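Side-chain contacts in serine-tRNA ligase (Naegleria fowleri, PDB 6BLJ), which probably attaches serine to its cognate tRNA in the cytosol, activating the amino acid with ATP, and is seen here with AMP bound: residues N13-Y18 against D145-I150; K89-D94 against K118-Y123; R196-L201 against G219-M224; N230-F235 against E334-F339. All blocks are in the same frame, centred on the assembly; numbering follows the deposited sequence.

Contact 1: residues N13-Y18 against D145-I150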
loop_
_atom_site.group_PDB
_atom_site.type_symbol
_atom_site.label_atom_id
_atom_site.label_comp_id
_atom_site.label_asym_id
_atom_site.label_seq_id
_atom_site.Cartn_x
_atom_site.Cartn_y
_atom_site.Cartn_z
ATOM N N ASN A 13 25.818 22.154 11.917
ATOM C CA ASN A 13 26.800 22.759 12.812
ATOM C C ASN A 13 26.846 22.069 14.167
ATOM O O ASN A 13 27.919 21.985 14.785
ATOM C CB ASN A 13 26.516 24.255 12.973
ATOM C CG ASN A 13 27.071 25.077 11.817
ATOM O OD1 ASN A 13 28.092 24.722 11.230
ATOM N ND2 ASN A 13 26.406 26.180 11.491
ATOM N N LEU A 14 25.705 21.568 14.654
ATOM C CA LEU A 14 25.696 20.888 15.946
ATOM C C LEU A 14 26.600 19.659 15.940
ATOM O O LEU A 14 27.120 19.260 16.991
ATOM C CB LEU A 14 24.262 20.483 16.305
ATOM C CG LEU A 14 24.031 19.992 17.736
ATOM C CD1 LEU A 14 24.397 21.072 18.758
ATOM C CD2 LEU A 14 22.578 19.543 17.919
ATOM N N PHE A 15 26.823 19.061 14.767
ATOM C CA PHE A 15 27.695 17.896 14.648
ATOM C C PHE A 15 29.180 18.244 14.693
ATOM O O PHE A 15 30.002 17.332 14.844
ATOM C CB PHE A 15 27.429 17.161 13.330
ATOM C CG PHE A 15 26.063 16.535 13.225
ATOM C CD1 PHE A 15 24.948 17.313 12.957
ATOM C CD2 PHE A 15 25.906 15.158 13.337
ATOM C CE1 PHE A 15 23.690 16.739 12.832
ATOM C CE2 PHE A 15 24.649 14.576 13.209
ATOM C CZ PHE A 15 23.542 15.373 12.964
ATOM N N ARG A 16 29.546 19.518 14.553
ATOM C CA ARG A 16 30.933 19.925 14.295
ATOM C C ARG A 16 31.599 20.405 15.576
ATOM O O ARG A 16 31.385 21.533 16.030
ATOM C CB ARG A 16 31.012 20.996 13.217
ATOM C CG ARG A 16 30.646 20.506 11.827
ATOM C CD ARG A 16 30.469 21.670 10.876
ATOM N NE ARG A 16 30.200 21.214 9.517
ATOM C CZ ARG A 16 29.613 21.959 8.589
ATOM N NH1 ARG A 16 29.217 23.197 8.874
ATOM N NH2 ARG A 16 29.410 21.464 7.379
ATOM N N GLU A 17 32.395 19.523 16.167
ATOM C CA GLU A 17 33.049 19.853 17.419
ATOM C C GLU A 17 33.998 21.040 17.238
ATOM O O GLU A 17 34.187 21.831 18.167
ATOM C CB GLU A 17 33.753 18.602 17.943
ATOM C CG GLU A 17 33.834 18.503 19.449
ATOM C CD GLU A 17 34.480 17.197 19.893
ATOM O OE1 GLU A 17 34.791 16.377 19.006
ATOM O OE2 GLU A 17 34.585 16.951 21.117
ATOM N N TYR A 18 34.553 21.216 16.028
ATOM C CA TYR A 18 35.484 22.312 15.763
ATOM C C TYR A 18 34.794 23.658 15.582
ATOM O O TYR A 18 35.464 24.696 15.640
ATOM C CB TYR A 18 36.298 22.033 14.488
ATOM C CG TYR A 18 35.552 22.285 13.173
ATOM C CD1 TYR A 18 35.446 23.568 12.630
ATOM C CD2 TYR A 18 34.976 21.235 12.465
ATOM C CE1 TYR A 18 34.771 23.797 11.447
ATOM C CE2 TYR A 18 34.306 21.458 11.269
ATOM C CZ TYR A 18 34.206 22.740 10.767
ATOM O OH TYR A 18 33.541 22.974 9.582
ATOM N N ASP A 145 21.563 13.416 3.345
ATOM C CA ASP A 145 20.612 12.307 3.359
ATOM C C ASP A 145 20.663 11.543 4.676
ATOM O O ASP A 145 19.638 11.039 5.146
ATOM C CB ASP A 145 20.878 11.350 2.197
ATOM C CG ASP A 145 20.335 11.859 0.873
ATOM O OD1 ASP A 145 19.672 12.920 0.842
ATOM O OD2 ASP A 145 20.576 11.179 -0.147
ATOM N N VAL A 146 21.851 11.404 5.266
ATOM C CA VAL A 146 21.934 10.781 6.582
ATOM C C VAL A 146 21.368 11.717 7.639
ATOM O O VAL A 146 20.665 11.283 8.557
ATOM C CB VAL A 146 23.380 10.366 6.898
ATOM C CG1 VAL A 146 23.448 9.706 8.258
ATOM C CG2 VAL A 146 23.889 9.410 5.833
ATOM N N LEU A 147 21.655 13.017 7.519
ATOM C CA LEU A 147 21.139 13.985 8.483
ATOM C C LEU A 147 19.611 13.965 8.525
ATOM O O LEU A 147 19.014 14.121 9.597
ATOM C CB LEU A 147 21.666 15.377 8.148
ATOM C CG LEU A 147 21.235 16.617 8.928
ATOM C CD1 LEU A 147 21.086 16.348 10.406
ATOM C CD2 LEU A 147 22.269 17.712 8.712
ATOM N N LEU A 148 18.960 13.759 7.379
ATOM C CA LEU A 148 17.502 13.750 7.364
ATOM C C LEU A 148 16.903 12.594 8.165
ATOM O O LEU A 148 15.707 12.633 8.478
ATOM C CB LEU A 148 16.973 13.702 5.931
ATOM C CG LEU A 148 17.109 15.000 5.137
ATOM C CD1 LEU A 148 16.447 14.867 3.770
ATOM C CD2 LEU A 148 16.543 16.188 5.917
ATOM N N GLN A 149 17.689 11.565 8.482
ATOM C CA GLN A 149 17.185 10.396 9.191
ATOM C C GLN A 149 17.216 10.543 10.704
ATOM O O GLN A 149 16.608 9.721 11.398
ATOM C CB GLN A 149 17.991 9.150 8.820
ATOM C CG GLN A 149 18.039 8.847 7.345
ATOM C CD GLN A 149 18.933 7.663 7.054
ATOM O OE1 GLN A 149 18.901 6.662 7.767
ATOM N NE2 GLN A 149 19.791 7.801 6.044
ATOM N N ILE A 150 17.899 11.544 11.222
ATOM C CA ILE A 150 18.047 11.721 12.659
ATOM C C ILE A 150 16.839 12.488 13.175
ATOM O O ILE A 150 16.396 13.462 12.558
ATOM C CB ILE A 150 19.376 12.437 12.989
ATOM C CG1 ILE A 150 20.574 11.552 12.608
ATOM C CG2 ILE A 150 19.466 12.747 14.466
ATOM C CD1 ILE A 150 21.906 12.293 12.415
#
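F15 reaches from the segment 13-18, ahead of helix 23-32, to L147 of helix 114-147 and I150 in the turn that follows. Its CG lies anti to the carbonyl carbon (chi1 -66°), which sends the ring out to the opposite segment with its CE1, CZ and CE2 corner leading. CD1 of I150 comes in at the ring edge, in the ring plane, 3.5 Å from F15 CZ and 3.7 Å from F15 CE2. The two side chains approach from opposite directions. L147 brings one branch alone: with CG anti to its backbone N (chi1 176°), CD1 sits 3.6 Å from F15 CE1 and approaches the ring obliquely. A type I turn from L147 to I150, closed by I150 N on L147 O at 3.2 Å, brings both aliphatic residues round to the same end of the ring. I26 of helix 23-32, V43 of helix 38-76 and L10 also touch F15, so the ring sits in a small apolar cluster between the base of the helical arm and the N-terminal segment. Next to it, R16 NH1 makes a weak bond to N13 OD1 (3.0 Å), while R16 NH2 pairs with D47 of helix 38-76. No hydrogen bond crosses between the two segments; cohesion across them is apolar, through a buried ring and two methyl groups, one of them at its edge, with the polar pairing kept to the flank.

Contact 2: residues K89-D94 against K118-Y123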
loop_
_atom_site.group_PDB
_atom_site.type_symbol
_atom_site.label_atom_id
_atom_site.label_comp_id
_atom_site.label_asym_id
_atom_site.label_seq_id
_atom_site.Cartn_x
_atom_site.Cartn_y
_atom_site.Cartn_z
ATOM N N LYS A 89 51.350 11.743 -23.081
ATOM C CA LYS A 89 50.581 10.815 -22.258
ATOM C C LYS A 89 51.017 10.859 -20.799
ATOM O O LYS A 89 50.180 10.707 -19.903
ATOM C CB LYS A 89 50.713 9.389 -22.803
ATOM N N GLU A 90 52.314 11.071 -20.546
ATOM C CA GLU A 90 52.827 11.104 -19.175
ATOM C C GLU A 90 52.239 12.264 -18.376
ATOM O O GLU A 90 52.039 12.141 -17.162
ATOM C CB GLU A 90 54.355 11.195 -19.191
ATOM N N VAL A 91 51.952 13.390 -19.034
ATOM C CA VAL A 91 51.316 14.509 -18.345
ATOM C C VAL A 91 49.863 14.176 -18.012
ATOM O O VAL A 91 49.447 14.242 -16.850
ATOM C CB VAL A 91 51.438 15.790 -19.189
ATOM C CG1 VAL A 91 50.550 16.883 -18.635
ATOM C CG2 VAL A 91 52.896 16.252 -19.226
ATOM N N THR A 92 49.070 13.782 -19.022
ATOM C CA THR A 92 47.653 13.517 -18.765
ATOM C C THR A 92 47.441 12.280 -17.898
ATOM O O THR A 92 46.370 12.140 -17.293
ATOM C CB THR A 92 46.870 13.370 -20.079
ATOM O OG1 THR A 92 47.446 12.328 -20.878
ATOM C CG2 THR A 92 46.884 14.675 -20.868
ATOM N N ASP A 93 48.432 11.387 -17.808
ATOM C CA ASP A 93 48.321 10.273 -16.870
ATOM C C ASP A 93 48.297 10.757 -15.426
ATOM O O ASP A 93 47.704 10.098 -14.562
ATOM C CB ASP A 93 49.476 9.288 -17.066
ATOM C CG ASP A 93 49.275 8.370 -18.257
ATOM O OD1 ASP A 93 48.148 8.322 -18.804
ATOM O OD2 ASP A 93 50.250 7.695 -18.647
ATOM N N ASP A 94 48.931 11.899 -15.144
ATOM C CA ASP A 94 49.039 12.405 -13.780
ATOM C C ASP A 94 49.385 13.891 -13.752
ATOM O O ASP A 94 50.558 14.247 -13.601
ATOM C CB ASP A 94 50.106 11.614 -13.019
ATOM C CG ASP A 94 50.116 11.922 -11.532
ATOM O OD1 ASP A 94 49.164 12.571 -11.041
ATOM O OD2 ASP A 94 51.086 11.511 -10.855
ATOM N N LYS A 118 48.313 25.795 -22.751
ATOM C CA LYS A 118 46.911 26.174 -22.815
ATOM C C LYS A 118 46.030 24.944 -22.971
ATOM O O LYS A 118 44.914 24.920 -22.435
ATOM C CB LYS A 118 46.680 27.156 -23.970
ATOM C CG LYS A 118 47.546 28.413 -23.904
ATOM C CD LYS A 118 47.004 29.521 -24.791
ATOM C CE LYS A 118 48.095 30.101 -25.669
ATOM N NZ LYS A 118 47.927 31.576 -25.832
ATOM N N LYS A 119 46.530 23.901 -23.646
ATOM C CA LYS A 119 45.780 22.646 -23.719
ATOM C C LYS A 119 45.672 21.996 -22.344
ATOM O O LYS A 119 44.639 21.404 -21.997
ATOM C CB LYS A 119 46.457 21.663 -24.678
ATOM C CG LYS A 119 46.221 21.873 -26.162
ATOM C CD LYS A 119 46.787 20.675 -26.920
ATOM C CE LYS A 119 46.381 20.657 -28.384
ATOM N NZ LYS A 119 47.265 21.510 -29.231
ATOM N N LEU A 120 46.753 22.067 -21.568
ATOM C CA LEU A 120 46.763 21.473 -20.240
ATOM C C LEU A 120 45.720 22.129 -19.345
ATOM O O LEU A 120 45.004 21.443 -18.604
ATOM C CB LEU A 120 48.168 21.589 -19.644
ATOM C CG LEU A 120 48.386 21.148 -18.197
ATOM C CD1 LEU A 120 47.983 19.679 -18.062
ATOM C CD2 LEU A 120 49.842 21.362 -17.779
ATOM N N SER A 121 45.631 23.466 -19.385
ATOM C CA SER A 121 44.646 24.168 -18.560
ATOM C C SER A 121 43.227 23.750 -18.943
ATOM O O SER A 121 42.376 23.528 -18.073
ATOM C CB SER A 121 44.830 25.683 -18.685
ATOM O OG SER A 121 43.965 26.388 -17.802
ATOM N N THR A 122 42.957 23.651 -20.246
ATOM C CA THR A 122 41.653 23.191 -20.716
ATOM C C THR A 122 41.372 21.770 -20.239
ATOM O O THR A 122 40.275 21.465 -19.760
ATOM C CB THR A 122 41.614 23.239 -22.245
ATOM O OG1 THR A 122 41.708 24.599 -22.686
ATOM C CG2 THR A 122 40.315 22.606 -22.772
ATOM N N TYR A 123 42.367 20.894 -20.353
ATOM C CA TYR A 123 42.222 19.524 -19.885
ATOM C C TYR A 123 41.897 19.483 -18.396
ATOM O O TYR A 123 40.952 18.803 -17.972
ATOM C CB TYR A 123 43.505 18.751 -20.196
ATOM C CG TYR A 123 43.551 17.358 -19.623
ATOM C CD1 TYR A 123 42.899 16.305 -20.247
ATOM C CD2 TYR A 123 44.279 17.093 -18.472
ATOM C CE1 TYR A 123 42.951 15.020 -19.720
ATOM C CE2 TYR A 123 44.339 15.815 -17.944
ATOM C CZ TYR A 123 43.672 14.784 -18.571
ATOM O OH TYR A 123 43.726 13.513 -18.047
#
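The short helix 89-93 packs against helix 114-147, one of the two long helices of the antiparallel coiled-coil arm that is the hallmark of seryl-tRNA synthetases and, in relatives, reaches out to the long variable arm of tRNA. The aromatic part of the contact is a CH-pi interaction: T92 CG2 stands over the centre of one face of the Y123 ring, 4.0 Å from its centroid and only 11° off the ring normal. Y123 gets there because its CG lies anti to the backbone N (chi1 173°), carrying the ring out toward the short helix, where it crosses the T92 side chain at about a right angle. The aliphatic part joins V91 CG1 to L120 CD1 at 3.8 Å; these side chains also cross at about a right angle. V95 touches both L120 and Y123, and I67 of helix 38-76, the other long helix, packs on L120. Charge enters beside the contact, where K119 NZ forms a salt bridge with D84 and a hydrogen bond to the backbone oxygen of L85, tying the loop before the short helix to the arm. At the far end of the ring, Y123 OH lies 3.1 Å from T92 O and 3.7 Å from T92 CB.

Contact 3: residues R196-L201 against G219-M224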
loop_
_atom_site.group_PDB
_atom_site.type_symbol
_atom_site.label_atom_id
_atom_site.label_comp_id
_atom_site.label_asym_id
_atom_site.label_seq_id
_atom_site.Cartn_x
_atom_site.Cartn_y
_atom_site.Cartn_z
ATOM N N ARG A 196 -26.498 3.492 20.557
ATOM C CA ARG A 196 -27.533 2.654 19.952
ATOM C C ARG A 196 -28.856 2.782 20.704
ATOM O O ARG A 196 -29.932 2.778 20.087
ATOM C CB ARG A 196 -27.083 1.190 19.909
ATOM C CG ARG A 196 -26.050 0.881 18.808
ATOM C CD ARG A 196 -25.626 -0.595 18.831
ATOM N NE ARG A 196 -24.719 -0.905 17.730
ATOM C CZ ARG A 196 -23.917 -1.964 17.726
ATOM N NH1 ARG A 196 -23.910 -2.793 18.767
ATOM N NH2 ARG A 196 -23.115 -2.190 16.697
ATOM N N LYS A 197 -28.800 2.868 22.038
ATOM C CA LYS A 197 -30.031 3.028 22.811
ATOM C C LYS A 197 -30.687 4.378 22.545
ATOM O O LYS A 197 -31.903 4.519 22.715
ATOM C CB LYS A 197 -29.748 2.841 24.303
ATOM C CG LYS A 197 -29.626 1.382 24.736
ATOM C CD LYS A 197 -29.072 1.248 26.162
ATOM C CE LYS A 197 -30.050 1.782 27.204
ATOM N NZ LYS A 197 -31.335 1.027 27.173
ATOM N N LEU A 198 -29.901 5.387 22.164
ATOM C CA LEU A 198 -30.458 6.661 21.724
ATOM C C LEU A 198 -31.044 6.589 20.321
ATOM O O LEU A 198 -31.710 7.541 19.902
ATOM C CB LEU A 198 -29.394 7.764 21.762
ATOM C CG LEU A 198 -28.824 8.158 23.126
ATOM C CD1 LEU A 198 -27.577 9.030 22.957
ATOM C CD2 LEU A 198 -29.879 8.860 23.985
ATOM N N GLY A 199 -30.820 5.498 19.592
ATOM C CA GLY A 199 -31.196 5.464 18.189
ATOM C C GLY A 199 -30.323 6.343 17.316
ATOM O O GLY A 199 -30.764 6.784 16.255
ATOM N N GLY A 200 -29.087 6.604 17.731
ATOM C CA GLY A 200 -28.279 7.583 17.030
ATOM C C GLY A 200 -27.113 7.039 16.234
ATOM O O GLY A 200 -26.330 7.818 15.689
ATOM N N LEU A 201 -26.955 5.720 16.177
ATOM C CA LEU A 201 -25.764 5.140 15.571
ATOM C C LEU A 201 -26.136 3.890 14.804
ATOM O O LEU A 201 -26.729 2.965 15.372
ATOM C CB LEU A 201 -24.709 4.811 16.629
ATOM C CG LEU A 201 -23.426 4.130 16.147
ATOM C CD1 LEU A 201 -22.700 5.041 15.177
ATOM C CD2 LEU A 201 -22.508 3.744 17.329
ATOM N N GLY A 219 -29.822 11.922 14.170
ATOM C CA GLY A 219 -30.614 12.621 15.178
ATOM C C GLY A 219 -29.801 13.567 16.041
ATOM O O GLY A 219 -28.939 14.312 15.559
ATOM N N ASP A 220 -30.091 13.556 17.346
ATOM C CA ASP A 220 -29.492 14.560 18.227
ATOM C C ASP A 220 -27.965 14.425 18.294
ATOM O O ASP A 220 -27.260 15.423 18.491
ATOM C CB ASP A 220 -30.108 14.458 19.625
ATOM C CG ASP A 220 -31.577 14.897 19.663
ATOM O OD1 ASP A 220 -32.044 15.618 18.758
ATOM O OD2 ASP A 220 -32.277 14.511 20.608
ATOM N N LEU A 221 -27.432 13.214 18.100
ATOM C CA LEU A 221 -25.979 13.044 18.105
ATOM C C LEU A 221 -25.326 13.822 16.966
ATOM O O LEU A 221 -24.230 14.377 17.129
ATOM C CB LEU A 221 -25.630 11.559 18.005
ATOM C CG LEU A 221 -25.869 10.722 19.270
ATOM C CD1 LEU A 221 -25.390 9.283 19.026
ATOM C CD2 LEU A 221 -25.197 11.340 20.499
ATOM N N VAL A 222 -25.978 13.865 15.800
ATOM C CA VAL A 222 -25.507 14.723 14.710
ATOM C C VAL A 222 -25.504 16.188 15.151
ATOM O O VAL A 222 -24.536 16.931 14.922
ATOM C CB VAL A 222 -26.378 14.526 13.455
ATOM C CG1 VAL A 222 -25.962 15.500 12.343
ATOM C CG2 VAL A 222 -26.320 13.074 12.961
ATOM N N ARG A 223 -26.601 16.635 15.764
ATOM C CA ARG A 223 -26.656 18.033 16.200
ATOM C C ARG A 223 -25.590 18.319 17.255
ATOM O O ARG A 223 -25.000 19.402 17.272
ATOM C CB ARG A 223 -28.054 18.395 16.717
ATOM C CG ARG A 223 -29.138 18.301 15.650
ATOM C CD ARG A 223 -30.416 19.014 16.073
ATOM N NE ARG A 223 -30.962 18.475 17.315
ATOM C CZ ARG A 223 -31.110 19.167 18.442
ATOM N NH1 ARG A 223 -30.773 20.456 18.499
ATOM N NH2 ARG A 223 -31.615 18.569 19.517
ATOM N N MET A 224 -25.300 17.345 18.122
ATOM C CA MET A 224 -24.219 17.544 19.088
ATOM C C MET A 224 -22.848 17.535 18.412
ATOM O O MET A 224 -21.918 18.205 18.877
ATOM C CB MET A 224 -24.274 16.479 20.182
ATOM C CG MET A 224 -23.348 16.797 21.346
ATOM S SD MET A 224 -23.461 15.663 22.745
ATOM C CE MET A 224 -25.004 16.162 23.470
#
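L221 carries this contact, each of its two methyl branches meeting a different residue of 196-201. CD1 lies over the backbone of G200, 3.8 Å from G200 O and 3.9 Å from G200 CA, and CD2 meets L198 CD1 at 4.1 Å, the two leucine side chains crossing at about a right angle. Both leucines hold CG anti to the carbonyl carbon (chi1 -74° at L221), and in L221 this directs the fork at the turn opposite. G200, without a side chain, lets CD1 of L221 rest directly on its backbone. The next shell fixes the two backbones. G199, with positive phi, closes helix 191-197 in a Schellman motif, its N bonded to R196 O at 2.9 Å, and so turns the chain into G200. G219 occupies the N-cap position of helix 220-238, and G200 shares backbone hydrogen bonding with L218 just before it. On the first turn of that helix R223 NH2 forms a salt bridge with D220 OD1 at 3.1 Å; the oxygen lies in the guanidinium plane but is met from above the carboxylate plane. R223 also bonds to M475 and T478. Farther out, I481 and F483 cover L198, M195 touches L221, and V222 packs on P243 of a neighbouring subunit, the third copy. The arrangement is a helix end, closed by a Schellman glycine, packed against the start of a helix whose first turn forms part of a subunit interface of the class II synthetase.

Contact 4: residues N230-F235 against E334-F339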
loop_
_atom_site.group_PDB
_atom_site.type_symbol
_atom_site.label_atom_id
_atom_site.label_comp_id
_atom_site.label_asym_id
_atom_site.label_seq_id
_atom_site.Cartn_x
_atom_site.Cartn_y
_atom_site.Cartn_z
ATOM N N ASN A 230 -18.880 23.866 16.295
ATOM C CA ASN A 230 -19.207 25.288 16.356
ATOM C C ASN A 230 -18.629 25.935 17.613
ATOM O O ASN A 230 -18.080 27.048 17.566
ATOM C CB ASN A 230 -20.727 25.440 16.314
ATOM C CG ASN A 230 -21.181 26.797 15.809
ATOM O OD1 ASN A 230 -22.187 26.905 15.115
ATOM N ND2 ASN A 230 -20.446 27.844 16.167
ATOM N N TYR A 231 -18.781 25.264 18.755
ATOM C CA TYR A 231 -18.250 25.778 20.011
ATOM C C TYR A 231 -16.725 25.816 19.983
ATOM O O TYR A 231 -16.115 26.814 20.383
ATOM C CB TYR A 231 -18.760 24.917 21.176
ATOM C CG TYR A 231 -18.090 25.196 22.511
ATOM C CD1 TYR A 231 -17.993 26.494 22.994
ATOM C CD2 TYR A 231 -17.562 24.164 23.285
ATOM C CE1 TYR A 231 -17.376 26.768 24.212
ATOM C CE2 TYR A 231 -16.943 24.427 24.518
ATOM C CZ TYR A 231 -16.859 25.741 24.968
ATOM O OH TYR A 231 -16.251 26.036 26.167
ATOM N N ALA A 232 -16.097 24.749 19.489
ATOM C CA ALA A 232 -14.637 24.701 19.438
ATOM C C ALA A 232 -14.074 25.860 18.631
ATOM O O ALA A 232 -13.108 26.513 19.046
ATOM C CB ALA A 232 -14.178 23.371 18.839
ATOM N N ILE A 233 -14.671 26.135 17.473
ATOM C CA ILE A 233 -14.185 27.229 16.634
ATOM C C ILE A 233 -14.404 28.577 17.322
ATOM O O ILE A 233 -13.521 29.446 17.307
ATOM C CB ILE A 233 -14.853 27.146 15.247
ATOM C CG1 ILE A 233 -14.245 25.960 14.483
ATOM C CG2 ILE A 233 -14.682 28.430 14.462
ATOM C CD1 ILE A 233 -15.119 25.412 13.425
ATOM N N ASP A 234 -15.572 28.777 17.938
ATOM C CA ASP A 234 -15.795 30.010 18.701
ATOM C C ASP A 234 -14.784 30.133 19.834
ATOM O O ASP A 234 -14.191 31.196 20.047
ATOM C CB ASP A 234 -17.213 30.044 19.259
ATOM C CG ASP A 234 -18.235 30.368 18.212
ATOM O OD1 ASP A 234 -17.819 30.737 17.090
ATOM O OD2 ASP A 234 -19.444 30.284 18.523
ATOM N N PHE A 235 -14.580 29.034 20.566
ATOM C CA PHE A 235 -13.641 28.991 21.683
ATOM C C PHE A 235 -12.246 29.445 21.254
ATOM O O PHE A 235 -11.643 30.325 21.878
ATOM C CB PHE A 235 -13.633 27.553 22.212
ATOM C CG PHE A 235 -12.761 27.311 23.419
ATOM C CD1 PHE A 235 -13.243 27.532 24.696
ATOM C CD2 PHE A 235 -11.490 26.784 23.272
ATOM C CE1 PHE A 235 -12.460 27.263 25.803
ATOM C CE2 PHE A 235 -10.701 26.524 24.378
ATOM C CZ PHE A 235 -11.195 26.757 25.642
ATOM N N GLU A 334 -14.339 14.324 12.219
ATOM C CA GLU A 334 -14.015 15.747 12.186
ATOM C C GLU A 334 -13.137 16.111 13.366
ATOM O O GLU A 334 -13.259 15.538 14.455
ATOM C CB GLU A 334 -15.271 16.636 12.198
ATOM C CG GLU A 334 -15.996 16.679 10.863
ATOM C CD GLU A 334 -16.713 15.363 10.536
ATOM O OE1 GLU A 334 -17.499 14.879 11.392
ATOM O OE2 GLU A 334 -16.507 14.830 9.426
ATOM N N LYS A 335 -12.231 17.065 13.143
ATOM C CA LYS A 335 -11.312 17.463 14.198
ATOM C C LYS A 335 -11.022 18.959 14.106
ATOM O O LYS A 335 -10.741 19.488 13.022
ATOM C CB LYS A 335 -10.004 16.646 14.144
ATOM C CG LYS A 335 -9.005 17.037 15.262
ATOM C CD LYS A 335 -7.848 16.036 15.421
ATOM C CE LYS A 335 -6.970 15.883 14.170
ATOM N NZ LYS A 335 -6.470 17.183 13.633
ATOM N N ILE A 336 -11.105 19.632 15.246
ATOM C CA ILE A 336 -10.688 21.026 15.376
ATOM C C ILE A 336 -9.294 21.026 15.979
ATOM O O ILE A 336 -9.071 20.427 17.044
ATOM C CB ILE A 336 -11.660 21.830 16.254
ATOM C CG1 ILE A 336 -13.110 21.649 15.772
ATOM C CG2 ILE A 336 -11.220 23.303 16.323
ATOM C CD1 ILE A 336 -13.365 22.044 14.347
ATOM N N GLU A 337 -8.364 21.689 15.301
ATOM C CA GLU A 337 -6.934 21.588 15.560
ATOM C C GLU A 337 -6.353 22.966 15.869
ATOM O O GLU A 337 -6.708 23.960 15.219
ATOM C CB GLU A 337 -6.228 20.961 14.328
ATOM C CG GLU A 337 -4.721 20.762 14.466
ATOM C CD GLU A 337 -4.366 19.512 15.264
ATOM O OE1 GLU A 337 -5.289 18.790 15.713
ATOM O OE2 GLU A 337 -3.158 19.240 15.426
ATOM N N GLN A 338 -5.498 23.034 16.895
ATOM C CA GLN A 338 -4.654 24.203 17.128
ATOM C C GLN A 338 -3.355 24.044 16.350
ATOM O O GLN A 338 -2.715 22.991 16.426
ATOM C CB GLN A 338 -4.311 24.386 18.606
ATOM C CG GLN A 338 -5.472 24.529 19.575
ATOM C CD GLN A 338 -4.965 24.617 21.017
ATOM O OE1 GLN A 338 -4.458 25.643 21.432
ATOM N NE2 GLN A 338 -5.093 23.530 21.770
ATOM N N PHE A 339 -2.966 25.084 15.617
ATOM C CA PHE A 339 -1.726 25.087 14.841
ATOM C C PHE A 339 -1.070 26.455 14.991
ATOM O O PHE A 339 -1.722 27.478 14.754
ATOM C CB PHE A 339 -1.996 24.773 13.357
ATOM C CG PHE A 339 -0.736 24.587 12.534
ATOM C CD1 PHE A 339 -0.024 25.687 12.053
ATOM C CD2 PHE A 339 -0.262 23.317 12.255
ATOM C CE1 PHE A 339 1.134 25.517 11.312
ATOM C CE2 PHE A 339 0.898 23.133 11.511
ATOM C CZ PHE A 339 1.602 24.233 11.041
#
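Helix 220-238 runs alongside strand 332-342 here, in nearly the same direction, and the backbones come nearest at A232 and I336, whose CA atoms are 6.8 Å apart. The strand belongs to the mixed sheet of the class II synthetase core, between strands 304-313 and 436-447, both antiparallel to it. I336 points at the helix and fills the contact. A232 CB sits against its base, 3.7 Å from I336 CG1 and 3.9 Å from I336 CG2, so that the small side chain lets the helix come close. Beyond it, I336 CD1 meets I233 CD1 at 3.9 Å, the two isoleucine side chains crossing at about a right angle. CG1 of I336 is anti to the carbonyl carbon and chi2 is -58°, a bent chain that brings CD1 round to I233. C307 of strand 304-313 touches both isoleucines, while L445 and T446 of strand 436-447 touch A232. K335 and E337, flanking I336, project to the other side of the strand, where K335 NZ and E337 OE1 form a salt bridge of 2.9 Å; K335 touches the bound AMP and also bonds to T283. The strand is thus divided by chemistry: a purely apolar layer of methyl and methylene groups holds the helix to one face; on the other, K335 reaches the AMP pocket and the salt bridge to E337 probably helps to place its amine.

The four contacts run along an elongated subunit. Contacts 1 and 2 share helix 114-147 of the coiled-coil arm, contact 1 at its base and contact 2 farther out, with centres 39 Å apart; along the sequence, 89-94 and 118-123 both fall between 13-18 and 145-150. Contacts 3 and 4 share helix 220-238 in the catalytic body, their centres 21 Å and nearest atoms about 7 Å apart, and both touch the third subunit. Contact 4 is tied to the nucleotide site through K335, while the I336 side chain lies about 10 Å from AMP. Contacts 2 and 3 are 85 Å apart between centres, on opposite sides of the chain's centre.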